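PDB 6RXD: histidine acid phosphatase, which acts as a phytase that strips phosphate groups from inositol polyphosphates, and probably also removes the 3-phosphate of 2,3-bisphosphoglycerate. Local coordinates for residues G46-S51 against G98-Q103; Q106-I111 against P441-V446; E352-K357 against Q417-S422. One frame throughout, in Å; residues are numbered along the deposited sequence.

Contact 1. Residues G46-S51 against G98-Q103; sequences GSRGLS and GMLTGQ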
loop_
_atom_site.group_PDB
_atom_site.type_symbol
_atom_site.label_atom_id
_atom_site.label_comp_id
_atom_site.label_asym_id
_atom_site.label_seq_id
_atom_site.Cartn_x
_atom_site.Cartn_y
_atom_site.Cartn_z
ATOM N N GLY A 46 -2.476 6.208 3.266
ATOM C CA GLY A 46 -2.999 6.825 2.065
ATOM C C GLY A 46 -1.894 7.386 1.185
ATOM O O GLY A 46 -0.704 7.329 1.522
ATOM N N SER A 47 -2.306 7.926 0.044
ATOM C CA SER A 47 -1.420 8.620 -0.885
ATOM C C SER A 47 -0.487 9.617 -0.204
ATOM O O SER A 47 -0.903 10.378 0.670
ATOM C CB SER A 47 -2.261 9.371 -1.909
ATOM O OG SER A 47 -2.899 8.481 -2.804
ATOM N N ARG A 48 0.776 9.589 -0.631
ATOM C CA ARG A 48 1.839 10.451 -0.119
ATOM C C ARG A 48 2.472 11.190 -1.277
ATOM O O ARG A 48 2.299 10.803 -2.428
ATOM C CB ARG A 48 2.937 9.607 0.534
ATOM C CG ARG A 48 2.531 8.804 1.745
ATOM C CD ARG A 48 3.685 7.895 2.170
ATOM N NE ARG A 48 4.904 8.646 2.478
ATOM C CZ ARG A 48 5.768 8.314 3.435
ATOM N NH1 ARG A 48 6.849 9.060 3.648
ATOM N NH2 ARG A 48 5.550 7.241 4.189
ATOM N N GLY A 49 3.228 12.243 -0.979
ATOM C CA GLY A 49 3.980 12.921 -2.021
ATOM C C GLY A 49 5.281 12.206 -2.330
ATOM O O GLY A 49 5.491 11.069 -1.901
ATOM N N LEU A 50 6.157 12.859 -3.092
ATOM C CA LEU A 50 7.485 12.311 -3.345
ATOM C C LEU A 50 8.213 12.143 -2.019
ATOM O O LEU A 50 8.036 12.949 -1.104
ATOM C CB LEU A 50 8.274 13.254 -4.253
ATOM C CG LEU A 50 7.728 13.368 -5.674
ATOM C CD1 LEU A 50 8.445 14.492 -6.441
ATOM C CD2 LEU A 50 7.854 12.030 -6.415
ATOM N N SER A 51 9.029 11.095 -1.902
ATOM C CA SER A 51 9.709 10.806 -0.642
ATOM C C SER A 51 10.815 11.820 -0.362
ATOM O O SER A 51 11.120 12.120 0.794
ATOM C CB SER A 51 10.291 9.393 -0.654
ATOM O OG SER A 51 11.237 9.249 -1.694
ATOM N N GLY A 98 7.293 13.667 1.427
ATOM C CA GLY A 98 6.959 12.422 2.100
ATOM C C GLY A 98 5.624 12.423 2.817
ATOM O O GLY A 98 5.161 11.377 3.273
ATOM N N MET A 99 4.995 13.590 2.914
ATOM C CA MET A 99 3.787 13.719 3.724
ATOM C C MET A 99 2.541 13.189 3.019
ATOM O O MET A 99 2.518 13.052 1.792
ATOM C CB MET A 99 3.583 15.185 4.111
ATOM C CG MET A 99 4.727 15.743 4.910
ATOM S SD MET A 99 4.759 15.025 6.562
ATOM C CE MET A 99 3.446 15.961 7.348
ATOM N N LEU A 100 1.512 12.874 3.804
ATOM C CA LEU A 100 0.213 12.491 3.256
ATOM C C LEU A 100 -0.285 13.613 2.371
ATOM O O LEU A 100 -0.126 14.784 2.703
ATOM C CB LEU A 100 -0.820 12.294 4.374
ATOM C CG LEU A 100 -1.041 10.944 5.044
ATOM C CD1 LEU A 100 -2.353 10.983 5.823
ATOM C CD2 LEU A 100 -1.069 9.831 4.007
ATOM N N THR A 101 -0.893 13.260 1.248
ATOM C CA THR A 101 -1.491 14.268 0.383
ATOM C C THR A 101 -2.947 14.485 0.790
ATOM O O THR A 101 -3.478 13.740 1.619
ATOM C CB THR A 101 -1.429 13.828 -1.087
ATOM O OG1 THR A 101 -2.259 12.678 -1.271
ATOM C CG2 THR A 101 -0.002 13.483 -1.483
ATOM N N GLY A 102 -3.589 15.508 0.217
ATOM C CA GLY A 102 -5.004 15.729 0.450
ATOM C C GLY A 102 -5.818 14.507 0.063
ATOM O O GLY A 102 -6.776 14.138 0.752
ATOM N N GLN A 103 -5.443 13.879 -1.046
ATOM C CA GLN A 103 -6.121 12.663 -1.481
ATOM C C GLN A 103 -5.957 11.548 -0.450
ATOM O O GLN A 103 -6.901 10.811 -0.160
ATOM C CB GLN A 103 -5.540 12.194 -2.820
ATOM C CG GLN A 103 -6.132 10.885 -3.344
ATOM C CD GLN A 103 -5.424 10.417 -4.610
ATOM O OE1 GLN A 103 -4.521 9.582 -4.565
ATOM N NE2 GLN A 103 -5.825 10.967 -5.745
#

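Contact 2. Residues Q106-I111 against P441-V446; sequences QQHYGI and PMAANV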
loop_
_atom_site.group_PDB
_atom_site.type_symbol
_atom_site.label_atom_id
_atom_site.label_comp_id
_atom_site.label_asym_id
_atom_site.label_seq_id
_atom_site.Cartn_x
_atom_site.Cartn_y
_atom_site.Cartn_z
ATOM N N GLN A 106 -8.254 12.127 2.394
ATOM C CA GLN A 106 -9.637 11.860 1.995
ATOM C C GLN A 106 -9.928 10.373 1.880
ATOM O O GLN A 106 -11.042 9.935 2.203
ATOM C CB GLN A 106 -9.988 12.581 0.688
ATOM C CG GLN A 106 -10.048 14.104 0.848
ATOM C CD GLN A 106 -10.348 14.845 -0.450
ATOM O OE1 GLN A 106 -10.003 14.392 -1.541
ATOM N NE2 GLN A 106 -10.986 16.002 -0.328
ATOM N N GLN A 107 -8.939 9.605 1.425
ATOM C CA GLN A 107 -9.085 8.148 1.308
ATOM C C GLN A 107 -9.457 7.559 2.649
ATOM O O GLN A 107 -10.449 6.850 2.771
ATOM C CB GLN A 107 -7.799 7.486 0.779
ATOM C CG GLN A 107 -7.518 7.756 -0.708
ATOM C CD GLN A 107 -6.078 7.447 -1.110
ATOM O OE1 GLN A 107 -5.199 7.303 -0.253
ATOM N NE2 GLN A 107 -5.826 7.357 -2.425
ATOM N N HIS A 108 -8.663 7.876 3.663
ATOM C CA HIS A 108 -8.889 7.321 4.991
ATOM C C HIS A 108 -10.110 7.902 5.690
ATOM O O HIS A 108 -10.812 7.193 6.412
ATOM C CB HIS A 108 -7.615 7.411 5.829
ATOM C CG HIS A 108 -6.652 6.317 5.513
ATOM N ND1 HIS A 108 -6.680 5.101 6.164
ATOM C CD2 HIS A 108 -5.704 6.211 4.554
ATOM C CE1 HIS A 108 -5.767 4.304 5.640
ATOM N NE2 HIS A 108 -5.163 4.949 4.656
ATOM N N TYR A 109 -10.382 9.178 5.457
ATOM C CA TYR A 109 -11.590 9.785 6.008
ATOM C C TYR A 109 -12.824 9.021 5.517
ATOM O O TYR A 109 -13.713 8.683 6.300
ATOM C CB TYR A 109 -11.643 11.254 5.594
ATOM C CG TYR A 109 -12.771 12.039 6.234
ATOM C CD1 TYR A 109 -12.548 12.803 7.374
ATOM C CD2 TYR A 109 -14.051 12.020 5.690
ATOM C CE1 TYR A 109 -13.568 13.525 7.957
ATOM C CE2 TYR A 109 -15.083 12.737 6.271
ATOM C CZ TYR A 109 -14.831 13.485 7.405
ATOM O OH TYR A 109 -15.852 14.207 7.983
ATOM N N GLY A 110 -12.863 8.717 4.222
ATOM C CA GLY A 110 -14.003 8.015 3.653
ATOM C C GLY A 110 -14.102 6.582 4.132
ATOM O O GLY A 110 -15.187 6.084 4.430
ATOM N N ILE A 111 -12.965 5.904 4.209
ATOM C CA ILE A 111 -12.954 4.528 4.700
ATOM C C ILE A 111 -13.497 4.485 6.138
ATOM O O ILE A 111 -14.292 3.600 6.481
ATOM C CB ILE A 111 -11.549 3.900 4.618
ATOM C CG1 ILE A 111 -11.103 3.787 3.154
ATOM C CG2 ILE A 111 -11.558 2.497 5.247
ATOM C CD1 ILE A 111 -9.610 3.424 2.979
ATOM N N PRO A 441 -3.268 -0.980 -3.778
ATOM C CA PRO A 441 -3.371 0.439 -4.119
ATOM C C PRO A 441 -3.119 1.265 -2.874
ATOM O O PRO A 441 -3.001 0.727 -1.767
ATOM C CB PRO A 441 -4.835 0.584 -4.523
ATOM C CG PRO A 441 -5.558 -0.567 -3.811
ATOM C CD PRO A 441 -4.559 -1.678 -3.921
ATOM N N MET A 442 -3.032 2.577 -3.041
ATOM C CA MET A 442 -3.008 3.428 -1.871
ATOM C C MET A 442 -4.265 3.173 -1.040
ATOM O O MET A 442 -5.362 2.956 -1.592
ATOM C CB MET A 442 -2.885 4.893 -2.294
ATOM C CG MET A 442 -1.538 5.211 -2.926
ATOM S SD MET A 442 -0.182 5.110 -1.723
ATOM C CE MET A 442 1.225 5.051 -2.843
ATOM N N ALA A 443 -4.097 3.180 0.282
ATOM C CA ALA A 443 -5.166 2.895 1.250
ATOM C C ALA A 443 -5.794 1.510 1.108
ATOM O O ALA A 443 -6.904 1.277 1.568
ATOM C CB ALA A 443 -6.265 3.999 1.224
ATOM N N ALA A 444 -5.078 0.579 0.490
ATOM C CA ALA A 444 -5.568 -0.795 0.389
ATOM C C ALA A 444 -5.952 -1.295 1.768
ATOM O O ALA A 444 -5.258 -1.029 2.734
ATOM C CB ALA A 444 -4.485 -1.711 -0.213
ATOM N N ASN A 445 -7.048 -2.038 1.859
ATOM C CA ASN A 445 -7.468 -2.504 3.163
ATOM C C ASN A 445 -8.245 -3.808 3.129
ATOM O O ASN A 445 -8.931 -4.127 2.152
ATOM C CB ASN A 445 -8.259 -1.413 3.908
ATOM C CG ASN A 445 -9.549 -1.029 3.206
ATOM O OD1 ASN A 445 -10.626 -1.534 3.531
ATOM N ND2 ASN A 445 -9.443 -0.143 2.233
ATOM N N VAL A 446 -8.121 -4.558 4.215
ATOM C CA VAL A 446 -8.911 -5.756 4.409
ATOM C C VAL A 446 -9.740 -5.519 5.658
ATOM O O VAL A 446 -9.216 -5.047 6.663
ATOM C CB VAL A 446 -8.003 -6.985 4.615
ATOM C CG1 VAL A 446 -8.823 -8.193 5.077
ATOM C CG2 VAL A 446 -7.227 -7.302 3.312
#

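Contact 3. Residues E352-K357 against Q417-S422; sequences EDFYEK and QQAPAS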
loop_
_atom_site.group_PDB
_atom_site.type_symbol
_atom_site.label_atom_id
_atom_site.label_comp_id
_atom_site.label_asym_id
_atom_site.label_seq_id
_atom_site.Cartn_x
_atom_site.Cartn_y
_atom_site.Cartn_z
ATOM N N GLU A 352 9.426 -6.120 -9.100
ATOM C CA GLU A 352 10.287 -6.041 -7.928
ATOM C C GLU A 352 9.488 -6.317 -6.661
ATOM O O GLU A 352 9.929 -7.060 -5.785
ATOM C CB GLU A 352 10.937 -4.661 -7.836
ATOM C CG GLU A 352 12.131 -4.610 -6.920
ATOM C CD GLU A 352 13.362 -4.083 -7.623
ATOM O OE1 GLU A 352 14.176 -4.903 -8.104
ATOM O OE2 GLU A 352 13.510 -2.847 -7.703
ATOM N N ASP A 353 8.310 -5.714 -6.569
ATOM C CA ASP A 353 7.456 -5.939 -5.399
ATOM C C ASP A 353 6.981 -7.387 -5.349
ATOM O O ASP A 353 6.973 -8.013 -4.290
ATOM C CB ASP A 353 6.251 -5.003 -5.426
ATOM C CG ASP A 353 6.616 -3.566 -5.111
ATOM O OD1 ASP A 353 7.613 -3.329 -4.392
ATOM O OD2 ASP A 353 5.888 -2.674 -5.588
ATOM N N PHE A 354 6.575 -7.910 -6.503
ATOM C CA PHE A 354 6.086 -9.276 -6.588
ATOM C C PHE A 354 7.112 -10.274 -6.061
ATOM O O PHE A 354 6.774 -11.164 -5.276
ATOM C CB PHE A 354 5.704 -9.628 -8.039
ATOM C CG PHE A 354 5.324 -11.062 -8.221
ATOM C CD1 PHE A 354 4.013 -11.475 -8.018
ATOM C CD2 PHE A 354 6.289 -12.005 -8.566
ATOM C CE1 PHE A 354 3.661 -12.806 -8.154
ATOM C CE2 PHE A 354 5.946 -13.349 -8.708
ATOM C CZ PHE A 354 4.632 -13.748 -8.499
ATOM N N TYR A 355 8.356 -10.137 -6.511
ATOM C CA TYR A 355 9.406 -11.085 -6.141
ATOM C C TYR A 355 9.911 -10.950 -4.709
ATOM O O TYR A 355 10.306 -11.948 -4.098
ATOM C CB TYR A 355 10.596 -10.990 -7.112
ATOM C CG TYR A 355 10.429 -11.837 -8.358
ATOM C CD1 TYR A 355 10.395 -13.225 -8.273
ATOM C CD2 TYR A 355 10.311 -11.250 -9.610
ATOM C CE1 TYR A 355 10.243 -14.003 -9.412
ATOM C CE2 TYR A 355 10.163 -12.014 -10.747
ATOM C CZ TYR A 355 10.120 -13.389 -10.641
ATOM O OH TYR A 355 9.983 -14.153 -11.769
ATOM N N GLU A 356 9.914 -9.729 -4.183
ATOM C CA GLU A 356 10.516 -9.477 -2.880
ATOM C C GLU A 356 9.499 -9.500 -1.747
ATOM O O GLU A 356 9.838 -9.795 -0.603
ATOM C CB GLU A 356 11.248 -8.129 -2.891
ATOM C CG GLU A 356 12.424 -8.073 -3.849
ATOM C CD GLU A 356 13.010 -6.678 -3.983
ATOM O OE1 GLU A 356 12.769 -5.825 -3.100
ATOM O OE2 GLU A 356 13.715 -6.432 -4.981
ATOM N N LYS A 357 8.242 -9.189 -2.071
ATOM C CA LYS A 357 7.216 -8.969 -1.050
ATOM C C LYS A 357 5.901 -9.715 -1.274
ATOM O O LYS A 357 5.073 -9.798 -0.362
ATOM C CB LYS A 357 6.936 -7.459 -0.946
ATOM C CG LYS A 357 8.199 -6.659 -0.603
ATOM C CD LYS A 357 8.050 -5.153 -0.800
ATOM C CE LYS A 357 9.359 -4.434 -0.470
ATOM N NZ LYS A 357 9.249 -2.946 -0.614
ATOM N N GLN A 417 -1.012 -16.573 -7.508
ATOM C CA GLN A 417 -0.140 -17.201 -8.500
ATOM C C GLN A 417 1.336 -16.891 -8.263
ATOM O O GLN A 417 1.769 -15.734 -8.336
ATOM C CB GLN A 417 -0.523 -16.753 -9.913
ATOM C CG GLN A 417 0.234 -17.472 -11.019
ATOM C CD GLN A 417 0.007 -18.966 -10.992
ATOM O OE1 GLN A 417 -1.131 -19.429 -11.040
ATOM N NE2 GLN A 417 1.091 -19.738 -10.914
ATOM N N GLN A 418 2.119 -17.924 -7.989
ATOM C CA GLN A 418 3.559 -17.736 -7.921
ATOM C C GLN A 418 4.187 -17.841 -9.296
ATOM O O GLN A 418 3.628 -18.460 -10.191
ATOM C CB GLN A 418 4.183 -18.764 -6.986
ATOM C CG GLN A 418 3.793 -18.515 -5.529
ATOM C CD GLN A 418 4.470 -19.482 -4.589
ATOM O OE1 GLN A 418 4.303 -20.702 -4.700
ATOM N NE2 GLN A 418 5.268 -18.951 -3.677
ATOM N N ALA A 419 5.345 -17.201 -9.459
ATOM C CA ALA A 419 6.106 -17.285 -10.703
ATOM C C ALA A 419 6.785 -18.634 -10.796
ATOM O O ALA A 419 6.929 -19.324 -9.780
ATOM C CB ALA A 419 7.145 -16.176 -10.751
ATOM N N PRO A 420 7.220 -19.016 -12.009
ATOM C CA PRO A 420 7.931 -20.286 -12.144
ATOM C C PRO A 420 9.225 -20.242 -11.351
ATOM O O PRO A 420 9.751 -19.153 -11.101
ATOM C CB PRO A 420 8.255 -20.343 -13.636
ATOM C CG PRO A 420 7.152 -19.554 -14.290
ATOM C CD PRO A 420 6.935 -18.399 -13.322
ATOM N N ALA A 421 9.718 -21.405 -10.942
ATOM C CA ALA A 421 10.988 -21.484 -10.245
ATOM C C ALA A 421 12.104 -21.374 -11.274
ATOM O O ALA A 421 12.683 -22.379 -11.691
ATOM C CB ALA A 421 11.087 -22.805 -9.485
ATOM N N SER A 422 12.401 -20.144 -11.680
ATOM C CA SER A 422 13.263 -19.899 -12.830
ATOM C C SER A 422 13.804 -18.480 -12.800
ATOM O O SER A 422 13.121 -17.565 -12.340
ATOM C CB SER A 422 12.469 -20.116 -14.120
ATOM O OG SER A 422 13.262 -19.883 -15.275
HETATM O O HOH W 1 10.589 -16.645 -11.541
#

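Contact 1. Residues G46-S51 against G98-Q103
Ser47 and Gly49 are joined by backbone hydrogen bonds to Thr101 and Met99, where residues 46-51 and 98-103 run roughly antiparallel and form a single beta bridge between Arg48 and Leu100. Thr101 N gives a nearly straight bond of 2.9 Å to Ser47 O, and Gly49 N reaches Met99 O at 3.0 Å. A weak, bent third bond runs from Gly98 N to Leu50 O. Gly98 suits its place because its phi of 85° costs little without a side chain.

Among the side chains, Ser47 OG donates to Gln103 OE1 at 2.6 Å, in the amide carbonyl plane and on a lone pair. Gln103 reaches it with an extended chain whose CG is anti to the backbone N (chi1 177°), while its NE2 binds Ala316 O, so both ends of the amide are held. Thr101 is the N-cap of helix 102-118: OG1 caps Gly104 N and also bonds Asp317 O. Arg48 bends at chi3 (58°), which brings its NE to 2.9 Å from Gly98 O.

Methyl groups also pack on the polar backbone in van der Waals contact. Thr101 CG2 lies 3.4 Å from Arg48 C, and Leu100 CD2 rests against the carbonyl oxygens of Gly46 and Ser47.

Gly46, Ser47 and Arg48 end the Arg-His-Gly-Ser-Arg motif, the signature loop that in histidine acid phosphatases holds the phosphate being cleaved, a role it probably has here.

Contact 2. Residues Q106-I111 against P441-V446
Ala443 directs its methyl group at Gln107, His108 and Ile111 of helix 102-118, from the third position of a type II beta turn, Pro441 to Ala444, that leads into strand 445-453 of the central sheet. That position has a positive phi (60°) and is commonly glycine; here alanine supplies a methyl small enough to fit among three helix side chains. Its CB lies 3.7 Å from His108 NE2, oblique to the imidazole, and 3.8 Å from Gln107 CB, while Ile111 CD1 closes in from one helical turn further on.

Gln107 extends along the turn, its CG anti to the carbonyl carbon (chi1 -72°), and crosses Met442 at an angle so that NE2 comes within 3.8 Å of Met442 CB. Its OE1 accepts a bond from Ser47 N, so a glutamine here both packs by its stem and serves a buried backbone amide. His108 NE2 has a weak hydrogen bond with Arg44 O.

The Ile111 and Asn445 side chains lie alongside one another, pointing contrary ways. The asparagine amide is fixed by ND2 donating to Ala443 O, with the acceptor close to the amide plane, and by a further bond to Tyr16 OH; against this held nitrogen, Ile111 CD1 packs at 3.6 Å from Asn445 ND2.

Contact 3. Residues E352-K357 against Q417-S422
Phe354 reaches from helix 339-357 to Gln417 and Ala419 on the loop between helices 400-410 and 436-439. From CB the ring is thrown outward, with CG anti to the backbone N (chi1 174°), and the inner part of the side chain stays short of the loop. Further along, CD2 sits over the centre of the neighbouring Tyr355 ring, 4.1 Å above its plane. CE2 then meets the methyl group of Ala419, with Phe354 CE2 to Ala419 CB at 3.7 Å. At the tip, CZ comes 3.5 Å from Gln417 O, and CE1 borders the same oxygen. This oxygen lies at the edge of the ring and in its plane, where the slightly positive C-H rim can face it; the approach of CZ to Ala419 N is simple packing. Gln417 O is also bound by Asn432 ND2. Tyr427 stacks on the phenyl ring and Trp434 meets it edge-to-face.

Tyr355 shares the same methyl, its OH lying 3.6 Å from Ala419 CB; alanine suits the site because a small methyl fits the corner where the two rings meet. Tyr355 OH accepts from Tyr427 N and donates to a water at 2.6 Å. That water donates to Pro420 O at 2.7 Å and to Ser422 O at 2.8 Å, the carbonyls of the residues at either end of an inverse gamma turn centred on Ala421. Tyr355 also packs on Glu228, a residue that, with Glu352 and Glu356, can bind zinc, although no metal occupies that site in this model.

No direct hydrogen bond joins residues 352-357 to 417-422. The chemistry implies that aromatic edges and one water with three hydrogen bonds fit a helix to an irregular loop, the rings supplying shape and the water giving a hydrogen bond to each of two loop carbonyls.

In the fold
Contacts 1 and 2 adjoin, with centres 13 Å apart, and both draw on helix 102-118: contact 1 holds its N-terminal end beside the signature loop, contact 2 a later turn against the approach to strand 445-453. Ser47 and Gln107 tie them together. Contact 1 is only partly buried and relies on hydrogen bonds, mainly between backbones; contact 2, wholly buried, has none between its segments and depends on side-chain packing. Contact 3, farther from the chain centre, touches neither of them and uses different elements, combining buried aromatic rings with a bridging water. In sequence it is nested within the loop that contact 2 closes, whereas contact 1 precedes both.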